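Long-range contacts in dihydroorotase (Saccharomyces cerevisiae, PDB 6L0B), which catalyses the reversible cyclisation of N-carbamoyl-L-aspartate to (S)-dihydroorotate, the third step of de novo pyrimidine synthesis, using two zinc ions per subunit: residues H14-E19 / G256-P261; N135-K140 / C229-K234. All coordinates share one frame; numbering follows the deposited sequence.

Interaction 1 (H14-E19 / G256-P261). With ZN (zinc ion), chain E; URF (5-fluorouracil), chain G.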
loop_
_atom_site.group_PDB
_atom_site.type_symbol
_atom_site.label_atom_id
_atom_site.label_comp_id
_atom_site.label_asym_id
_atom_site.label_seq_id
_atom_site.Cartn_x
_atom_site.Cartn_y
_atom_site.Cartn_z
ATOM N N HIS A 14 -3.510 23.911 -4.303
ATOM C CA HIS A 14 -3.002 22.702 -4.954
ATOM C C HIS A 14 -4.190 22.022 -5.641
ATOM O O HIS A 14 -4.856 21.175 -5.047
ATOM C CB HIS A 14 -2.334 21.771 -3.975
ATOM C CG HIS A 14 -1.429 20.764 -4.617
ATOM N ND1 HIS A 14 -0.104 20.626 -4.262
ATOM C CD2 HIS A 14 -1.657 19.840 -5.584
ATOM C CE1 HIS A 14 0.442 19.660 -4.978
ATOM N NE2 HIS A 14 -0.477 19.168 -5.785
ATOM N N VAL A 15 -4.428 22.380 -6.891
ATOM C CA VAL A 15 -5.600 21.917 -7.612
ATOM C C VAL A 15 -5.151 21.298 -8.927
ATOM O O VAL A 15 -4.208 21.787 -9.558
ATOM C CB VAL A 15 -6.592 23.074 -7.861
ATOM C CG1 VAL A 15 -7.774 22.583 -8.674
ATOM C CG2 VAL A 15 -7.067 23.699 -6.548
ATOM N N HIS A 16 -5.767 20.176 -9.297
ATOM C CA HIS A 16 -5.664 19.614 -10.638
ATOM C C HIS A 16 -7.056 19.526 -11.259
ATOM O O HIS A 16 -7.970 18.987 -10.626
ATOM C CB HIS A 16 -4.990 18.221 -10.627
ATOM C CG HIS A 16 -3.654 18.184 -9.947
ATOM N ND1 HIS A 16 -2.493 17.856 -10.611
ATOM C CD2 HIS A 16 -3.299 18.404 -8.659
ATOM C CE1 HIS A 16 -1.473 17.920 -9.773
ATOM N NE2 HIS A 16 -1.935 18.248 -8.580
ATOM N N VAL A 17 -7.213 20.010 -12.502
ATOM C CA VAL A 17 -8.510 20.024 -13.181
ATOM C C VAL A 17 -8.462 19.388 -14.561
ATOM O O VAL A 17 -9.483 19.366 -15.249
ATOM C CB VAL A 17 -9.135 21.435 -13.289
ATOM C CG1 VAL A 17 -9.384 22.050 -11.916
ATOM C CG2 VAL A 17 -8.290 22.324 -14.187
ATOM N N ARG A 18 -7.303 18.922 -15.011
ATOM C CA ARG A 18 -7.167 18.175 -16.273
ATOM C C ARG A 18 -7.632 19.048 -17.446
ATOM O O ARG A 18 -7.526 20.281 -17.413
ATOM C CB ARG A 18 -7.892 16.826 -16.183
ATOM C CG ARG A 18 -7.755 16.067 -14.852
ATOM C CD ARG A 18 -6.342 15.517 -14.589
ATOM N NE ARG A 18 -6.269 14.623 -13.420
ATOM C CZ ARG A 18 -5.211 14.454 -12.599
ATOM N NH1 ARG A 18 -4.048 15.119 -12.749
ATOM N NH2 ARG A 18 -5.330 13.611 -11.582
ATOM N N GLU A 19 -8.076 18.392 -18.513
ATOM C CA GLU A 19 -8.568 19.033 -19.720
ATOM C C GLU A 19 -9.869 18.372 -20.159
ATOM O O GLU A 19 -10.449 17.580 -19.406
ATOM C CB GLU A 19 -7.513 18.960 -20.820
ATOM C CG GLU A 19 -6.366 19.929 -20.626
ATOM C CD GLU A 19 -5.328 19.848 -21.743
ATOM O OE1 GLU A 19 -4.622 18.812 -21.831
ATOM O OE2 GLU A 19 -5.219 20.821 -22.531
ATOM N N GLY A 256 -4.055 23.017 0.739
ATOM C CA GLY A 256 -3.879 22.701 -0.662
ATOM C C GLY A 256 -4.380 21.287 -0.908
ATOM O O GLY A 256 -3.730 20.326 -0.501
ATOM N N SER A 257 -5.527 21.133 -1.569
ATOM C CA SER A 257 -6.201 19.841 -1.549
ATOM C C SER A 257 -5.456 18.755 -2.323
ATOM O O SER A 257 -5.547 17.584 -1.961
ATOM C CB SER A 257 -7.602 19.968 -2.138
ATOM O OG SER A 257 -7.532 19.923 -3.563
ATOM N N ASP A 258 -4.732 19.109 -3.381
ATOM C CA ASP A 258 -4.283 18.131 -4.377
ATOM C C ASP A 258 -5.430 17.209 -4.776
ATOM O O ASP A 258 -5.288 15.986 -4.877
ATOM C CB ASP A 258 -3.084 17.323 -3.877
ATOM C CG ASP A 258 -2.505 16.376 -4.941
ATOM O OD1 ASP A 258 -2.715 16.594 -6.155
ATOM O OD2 ASP A 258 -1.817 15.415 -4.553
ATOM N N SER A 259 -6.600 17.792 -4.975
ATOM C CA SER A 259 -7.656 16.995 -5.569
ATOM C C SER A 259 -7.183 16.612 -6.970
ATOM O O SER A 259 -6.919 17.494 -7.793
ATOM C CB SER A 259 -8.973 17.774 -5.561
ATOM O OG SER A 259 -10.029 17.026 -6.135
ATOM N N ALA A 260 -6.999 15.310 -7.218
ATOM C CA ALA A 260 -6.449 14.781 -8.471
ATOM C C ALA A 260 -7.433 13.788 -9.086
ATOM O O ALA A 260 -7.383 12.580 -8.796
ATOM C CB ALA A 260 -5.095 14.122 -8.231
ATOM N N PRO A 261 -8.332 14.252 -9.957
ATOM C CA PRO A 261 -9.366 13.362 -10.505
ATOM C C PRO A 261 -8.815 12.417 -11.564
ATOM O O PRO A 261 -7.895 12.767 -12.300
ATOM C CB PRO A 261 -10.408 14.342 -11.075
ATOM C CG PRO A 261 -9.639 15.621 -11.336
ATOM C CD PRO A 261 -8.516 15.665 -10.351
HETATM ZN ZN ZN E . -0.711 17.371 -7.078
HETATM N N1 URF G . -0.811 12.787 -7.579
HETATM C C2 URF G . -0.233 14.130 -7.834
HETATM N N3 URF G . -0.681 14.826 -9.078
HETATM C C4 URF G . -1.644 14.199 -9.980
HETATM C C5 URF G . -2.190 12.865 -9.713
HETATM C C6 URF G . -1.752 12.195 -8.516
HETATM O O2 URF G . 0.559 14.628 -7.076
HETATM O O4 URF G . -2.054 14.700 -10.968
HETATM F F5 URF G . -3.074 12.349 -10.651
#
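The backbones of His14 and Gly256 run close together, and His16 N donates to Ser259 O (3.3 Å), so the ends of strands 11-15 and 253-255 meet here and complete one side of the amidohydrolase TIM barrel. His14 and His16 form the family's His-X-His motif, and together with Asp258 they hold one zinc. His14 NE2 binds it at 2.2 Å, His16 NE2 at 2.1 Å and Asp258 OD1 at 2.3 Å; a fourth ligand comes from elsewhere, consistent with a carboxylated Lys98. With CG swung away from its own N (chi1 -175°), the Asp258 side chain runs beside the His14 ring, carboxylate and ring planes 52° apart. The 5-fluorouracil puts C4 over a face of the His16 ring, whose ND1 is bonded to Asn43 OD1. Beyond it, Arg18 NH1 reaches URF O4 at 2.7 Å in an almost straight bond, and the same guanidinium grips Pro261 O side-on. A methionine in its place, with no N-H to offer, would probably leave Pro261 O without its two-nitrogen clasp and O4 of the ligand without its charged partner. Pro261 O lies in the guanidinium plane; Arg18 NE meets it at 2.7 Å within the carbonyl plane, whereas NH2 sits above that plane, 42° out.

Interaction 2 (N135-K140 / C229-K234). With ZN (zinc ion), chain F; URF (5-fluorouracil), chain G.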
loop_
_atom_site.group_PDB
_atom_site.type_symbol
_atom_site.label_atom_id
_atom_site.label_comp_id
_atom_site.label_asym_id
_atom_site.label_seq_id
_atom_site.Cartn_x
_atom_site.Cartn_y
_atom_site.Cartn_z
ATOM N N ASN A 135 6.752 25.455 -6.250
ATOM C CA ASN A 135 6.008 24.404 -5.574
ATOM C C ASN A 135 6.732 23.083 -5.780
ATOM O O ASN A 135 7.047 22.715 -6.920
ATOM C CB ASN A 135 4.579 24.334 -6.102
ATOM C CG ASN A 135 3.920 25.697 -6.175
ATOM O OD1 ASN A 135 4.024 26.393 -7.181
ATOM N ND2 ASN A 135 3.235 26.084 -5.105
ATOM N N LEU A 136 6.949 22.363 -4.684
ATOM C CA LEU A 136 7.784 21.171 -4.656
ATOM C C LEU A 136 6.952 19.953 -4.301
ATOM O O LEU A 136 6.409 19.877 -3.197
ATOM C CB LEU A 136 8.901 21.317 -3.620
ATOM C CG LEU A 136 9.916 22.414 -3.867
ATOM C CD1 LEU A 136 10.923 22.359 -2.757
ATOM C CD2 LEU A 136 10.580 22.226 -5.231
ATOM N N HIS A 137 6.932 18.966 -5.196
ATOM C CA HIS A 137 6.510 17.611 -4.831
ATOM C C HIS A 137 7.731 16.905 -4.277
ATOM O O HIS A 137 8.458 16.236 -4.995
ATOM C CB HIS A 137 5.944 16.846 -6.021
ATOM C CG HIS A 137 5.443 15.475 -5.677
ATOM N ND1 HIS A 137 4.128 15.100 -5.856
ATOM C CD2 HIS A 137 6.075 14.386 -5.171
ATOM C CE1 HIS A 137 3.970 13.843 -5.486
ATOM N NE2 HIS A 137 5.137 13.385 -5.067
ATOM N N GLY A 138 7.917 17.008 -2.973
ATOM C CA GLY A 138 9.131 16.540 -2.342
ATOM C C GLY A 138 9.221 15.043 -2.100
ATOM O O GLY A 138 8.900 14.543 -1.019
ATOM N N GLU A 139 9.637 14.309 -3.113
ATOM C CA GLU A 139 9.862 12.885 -2.953
ATOM C C GLU A 139 11.033 12.521 -3.848
ATOM O O GLU A 139 11.063 12.924 -5.014
ATOM C CB GLU A 139 8.614 12.058 -3.312
ATOM C CG GLU A 139 7.543 12.080 -2.238
ATOM C CD GLU A 139 6.527 10.986 -2.401
ATOM O OE1 GLU A 139 5.598 11.122 -3.243
ATOM O OE2 GLU A 139 6.686 9.972 -1.682
ATOM N N LYS A 140 11.999 11.784 -3.295
ATOM C CA LYS A 140 13.047 11.279 -4.167
ATOM C C LYS A 140 12.524 10.076 -4.949
ATOM O O LYS A 140 11.731 9.301 -4.419
ATOM C CB LYS A 140 14.267 10.866 -3.354
ATOM C CG LYS A 140 14.988 12.022 -2.731
ATOM C CD LYS A 140 15.874 12.690 -3.767
ATOM C CE LYS A 140 17.023 13.468 -3.138
ATOM N NZ LYS A 140 18.055 12.556 -2.566
ATOM N N CYS A 229 -2.523 7.597 -3.333
ATOM C CA CYS A 229 -2.072 8.874 -3.869
ATOM C C CYS A 229 -0.576 9.010 -3.602
ATOM O O CYS A 229 0.027 8.184 -2.909
ATOM C CB CYS A 229 -2.874 10.031 -3.255
ATOM S SG CYS A 229 -2.420 10.422 -1.551
ATOM N N LYS A 230 0.031 10.053 -4.165
ATOM C CA LYS A 230 1.436 10.335 -3.889
ATOM C C LYS A 230 1.552 11.735 -3.298
ATOM O O LYS A 230 0.847 12.642 -3.760
ATOM C CB LYS A 230 2.309 10.222 -5.153
ATOM C CG LYS A 230 2.336 8.831 -5.800
ATOM C CD LYS A 230 2.814 7.774 -4.821
ATOM C CE LYS A 230 4.294 7.891 -4.520
ATOM N NZ LYS A 230 5.136 7.260 -5.584
ATOM N N PRO A 231 2.301 11.930 -2.192
ATOM C CA PRO A 231 2.953 10.860 -1.420
ATOM C C PRO A 231 1.909 10.022 -0.693
ATOM O O PRO A 231 0.843 10.541 -0.351
ATOM C CB PRO A 231 3.837 11.608 -0.425
ATOM C CG PRO A 231 3.926 13.006 -0.947
ATOM C CD PRO A 231 2.670 13.269 -1.700
ATOM N N VAL A 232 2.216 8.735 -0.496
ATOM C CA VAL A 232 1.287 7.818 0.149
ATOM C C VAL A 232 1.009 8.293 1.566
ATOM O O VAL A 232 1.862 8.910 2.234
ATOM C CB VAL A 232 1.846 6.379 0.183
ATOM C CG1 VAL A 232 2.120 5.837 -1.219
ATOM C CG2 VAL A 232 3.108 6.297 1.040
ATOM N N ALA A 233 -0.201 8.034 2.026
ATOM C CA ALA A 233 -0.482 8.217 3.437
ATOM C C ALA A 233 0.360 7.234 4.246
ATOM O O ALA A 233 0.551 6.079 3.851
ATOM C CB ALA A 233 -1.968 7.986 3.716
ATOM N N LYS A 234 0.902 7.707 5.363
ATOM C CA LYS A 234 1.892 6.922 6.096
ATOM C C LYS A 234 1.321 6.378 7.400
ATOM O O LYS A 234 0.232 5.795 7.403
ATOM C CB LYS A 234 3.148 7.770 6.334
ATOM C CG LYS A 234 3.930 7.971 5.053
ATOM C CD LYS A 234 4.872 9.143 5.121
ATOM C CE LYS A 234 5.670 9.239 3.790
ATOM N NZ LYS A 234 4.910 9.633 2.530
HETATM ZN ZN ZN F . 2.238 15.912 -6.037
HETATM N N1 URF G . -0.811 12.787 -7.579
HETATM C C2 URF G . -0.233 14.130 -7.834
HETATM N N3 URF G . -0.681 14.826 -9.078
HETATM C C4 URF G . -1.644 14.199 -9.980
HETATM C C5 URF G . -2.190 12.865 -9.713
HETATM C C6 URF G . -1.752 12.195 -8.516
HETATM O O2 URF G . 0.559 14.628 -7.076
HETATM O O4 URF G . -2.054 14.700 -10.968
HETATM F F5 URF G . -3.074 12.349 -10.651
HETATM O O HOH W 1 7.310 7.777 -3.863
HETATM O O HOH W 2 5.011 8.125 -1.248
HETATM O O HOH W 3 7.089 9.453 0.902
#
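Glu139 lays its carboxylate across the ring of Pro231, OE1 and CD each 3.4 Å from Pro231 CB, the two side chains crossing at a slant. The contact is mostly van der Waals: the carboxylate spreads over CA, CB and CG of the proline, while OE1 also approaches the CE methylene of Lys230. Glu139 CG stands beside its own backbone N (chi1 -77°) and the chain runs on extended, which carries the acid over to the 229-234 loop. Gly138 is the centre of an inverse gamma turn, and across it Glu139 OE1 accepts a bond from His137 NE2 (2.9 Å) on its anti lone pair, the oxygen tilted from the imidazole plane. This is a His-carboxylate hydrogen bond in which Glu139, in the second shell, positions the first-shell His137 at the C-terminal end of the TIM-barrel strand 133-136, where metallo-dependent hydrolases place their metals. With NE2 tied to the glutamate, the rotation of the ring is fixed and ND1 faces the second zinc, bound at 2.1 Å; the carboxylate would also tend to polarise the imidazole. His180 binds the same ion, as does URF O2 at 2.4 Å, which lies in the plane of the His137 ring at its edge. Lys230 CB touches that edge too, at CE1, and Pro231 CD, after a cis peptide bond, comes obliquely against the same His137 CE1 atom at 4.0 Å. The other oxygen, Glu139 OE2, is linked to the loop through water: one molecule leads to Val232 N, another to Lys234 NZ, and a third, whose bond to OE2 is weak, reaches Lys230 NZ. Neither lysine forms a salt bridge with the acid; Lys230 NZ also bonds to Val104 O, while Lys234 NZ donates to Val232 O at 3.1 Å and to Thr182 OG1.

Interactions 1 and 2 serve the two halves of one binuclear site: the zinc of interaction 1 lies 3.5 Å from the zinc of interaction 2. Their centres are about 14 Å apart, and along the chain 135-140 and 229-234 fall inside the loop closed by 14-19 and 256-261. They meet directly where Asp258 OD2 packs 3.9 Å from Lys230 O. His180 sits between them, its ring meeting those of both His14 and His137. The 5-fluorouracil spans the pair: its O4 is held from the 14-19 segment, while its O2 takes a place on the zinc of interaction 2, and Asn43 ND2 adds a further hydrogen bond.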